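Local coordinates for protein KLLA0E02245p (Kluyveromyces lactis, PDB 4GPS) that removes NAD caps from the 5' ends of RNAs, and also acts as a decapping enzyme and 5'-3' exoribonuclease that uses divalent metal ions, at residues 84-89 with 263-268. Numbering follows the deposited sequence.
Sequences TDCKEV and SIVHGS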
loop_
_atom_site.group_PDB
_atom_site.type_symbol
_atom_site.label_atom_id
_atom_site.label_comp_id
_atom_site.label_asym_id
_atom_site.label_seq_id
_atom_site.Cartn_x
_atom_site.Cartn_y
_atom_site.Cartn_z
ATOM N N THR A 84 13.619 -6.087 -1.881
ATOM C CA THR A 84 15.040 -5.756 -1.785
ATOM C C THR A 84 15.424 -4.926 -3.025
ATOM O O THR A 84 14.873 -5.121 -4.106
ATOM C CB THR A 84 15.910 -7.047 -1.654
ATOM O OG1 THR A 84 15.509 -8.004 -2.630
ATOM C CG2 THR A 84 15.698 -7.700 -0.305
ATOM N N ASP A 85 16.348 -3.985 -2.860
ATOM C CA ASP A 85 16.796 -3.114 -3.958
ATOM C C ASP A 85 15.616 -2.327 -4.476
ATOM O O ASP A 85 15.480 -2.082 -5.654
ATOM C CB ASP A 85 17.417 -3.907 -5.126
ATOM C CG ASP A 85 18.722 -4.625 -4.736
ATOM O OD1 ASP A 85 19.398 -4.194 -3.752
ATOM O OD2 ASP A 85 19.070 -5.618 -5.429
ATOM N N CYS A 86 14.755 -1.915 -3.575
ATOM C CA CYS A 86 13.594 -1.190 -4.000
ATOM C C CYS A 86 13.921 0.251 -4.388
ATOM O O CYS A 86 14.548 0.962 -3.616
ATOM C CB CYS A 86 12.573 -1.212 -2.875
ATOM S SG CYS A 86 10.970 -0.878 -3.496
ATOM N N LYS A 87 13.488 0.703 -5.567
ATOM C CA LYS A 87 13.770 2.086 -5.950
ATOM C C LYS A 87 12.671 2.748 -6.763
ATOM O O LYS A 87 11.854 2.076 -7.400
ATOM C CB LYS A 87 15.104 2.167 -6.717
ATOM C CG LYS A 87 15.258 1.164 -7.845
ATOM C CD LYS A 87 16.706 1.169 -8.394
ATOM C CE LYS A 87 17.041 -0.057 -9.263
ATOM N NZ LYS A 87 16.055 -0.227 -10.369
ATOM N N GLU A 88 12.616 4.071 -6.706
ATOM C CA GLU A 88 11.640 4.782 -7.510
ATOM C C GLU A 88 12.256 4.860 -8.904
ATOM O O GLU A 88 13.361 5.344 -9.051
ATOM C CB GLU A 88 11.416 6.194 -7.008
ATOM C CG GLU A 88 10.442 6.923 -7.942
ATOM C CD GLU A 88 10.040 8.291 -7.468
ATOM O OE1 GLU A 88 10.650 9.288 -7.884
ATOM O OE2 GLU A 88 9.112 8.373 -6.664
ATOM N N VAL A 89 11.554 4.384 -9.925
ATOM C CA VAL A 89 12.095 4.428 -11.281
ATOM C C VAL A 89 11.447 5.539 -12.130
ATOM O O VAL A 89 12.024 5.971 -13.106
ATOM C CB VAL A 89 11.949 3.041 -11.987
ATOM C CG1 VAL A 89 12.737 1.963 -11.209
ATOM C CG2 VAL A 89 10.479 2.653 -12.078
ATOM N N SER A 263 4.257 7.508 -7.647
ATOM C CA SER A 263 5.637 7.082 -7.643
ATOM C C SER A 263 5.583 5.670 -8.194
ATOM O O SER A 263 4.765 4.873 -7.763
ATOM C CB SER A 263 6.182 7.060 -6.222
ATOM O OG SER A 263 7.480 6.486 -6.156
ATOM N N ILE A 264 6.420 5.373 -9.177
ATOM C CA ILE A 264 6.455 4.045 -9.738
ATOM C C ILE A 264 7.720 3.415 -9.179
ATOM O O ILE A 264 8.812 3.905 -9.453
ATOM C CB ILE A 264 6.501 4.070 -11.263
ATOM C CG1 ILE A 264 5.110 4.296 -11.868
ATOM C CG2 ILE A 264 6.811 2.674 -11.753
ATOM C CD1 ILE A 264 4.361 5.429 -11.422
ATOM N N VAL A 265 7.579 2.352 -8.378
ATOM C CA VAL A 265 8.749 1.713 -7.779
ATOM C C VAL A 265 8.997 0.282 -8.260
ATOM O O VAL A 265 8.068 -0.421 -8.670
ATOM C CB VAL A 265 8.681 1.729 -6.213
ATOM C CG1 VAL A 265 8.497 3.203 -5.677
ATOM C CG2 VAL A 265 7.576 0.856 -5.748
ATOM N N HIS A 266 10.264 -0.133 -8.215
ATOM C CA HIS A 266 10.659 -1.469 -8.635
ATOM C C HIS A 266 11.429 -2.129 -7.502
ATOM O O HIS A 266 12.248 -1.505 -6.820
ATOM C CB HIS A 266 11.514 -1.398 -9.918
ATOM C CG HIS A 266 11.950 -2.731 -10.449
ATOM N ND1 HIS A 266 13.074 -3.385 -9.999
ATOM C CD2 HIS A 266 11.423 -3.521 -11.417
ATOM C CE1 HIS A 266 13.227 -4.518 -10.663
ATOM N NE2 HIS A 266 12.237 -4.621 -11.532
ATOM N N GLY A 267 11.162 -3.408 -7.302
ATOM C CA GLY A 267 11.817 -4.097 -6.226
ATOM C C GLY A 267 11.834 -5.576 -6.468
ATOM O O GLY A 267 11.051 -6.109 -7.253
ATOM N N SER A 268 12.732 -6.244 -5.763
ATOM C CA SER A 268 12.899 -7.675 -5.917
ATOM C C SER A 268 12.240 -8.369 -4.741
ATOM O O SER A 268 12.381 -7.949 -3.587
ATOM C CB SER A 268 14.392 -8.009 -5.974
ATOM O OG SER A 268 14.584 -9.364 -6.278
HETATM O O HOH W 1 14.914 -10.382 -3.142
#
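E88 and S263 meet because both place their outer atoms trans to the main-chain nitrogen: CG of E88 at chi1 177°, the chain extended beyond, and OG of S263 at chi1 173°. The hydroxyl of S263 donates to the carboxylate, OG to OE2 of E88 being 2.5 Å, and it enters on the anti lone pair, facing away from OE1. Y291 OH also bonds to OE2, while N91 ND2 holds OE1. With an alanine here, the buried S263 hydroxyl would probably lose its acceptor and turn freely, and Y291 and N91 would lose theirs too.

The backbones pair as antiparallel strands, their axes 145° apart. Paired bonds join K87 and H266, with N of K87 2.8 Å from O of H266, and a second couple joins T84 and S268. Between them the register slips by one at D85 and C86, which identifies a beta bulge; there CA of C86 approaches O of H266 at 3.1 Å in a CA-H...O contact. N of V89 reaches O of I264 at 2.8 Å.

On the face bearing K87 and H266, the lysine NZ stands 4.4 Å from ND1 of the imidazole, oblique to the ring. The V89 side chain crosses that of I264 at about a right angle, CG2 to CG2 3.7 Å, beside helix 156-167. At the far end a water lies 2.5 Å from OG1 of T84, and S268 OG bonds to K175.

Strand 259-268 also pairs with 273-285, which carries metal ligand D282; this is a bulged antiparallel strand pair in the RAI1-like PD-(D/E)XK nuclease fold.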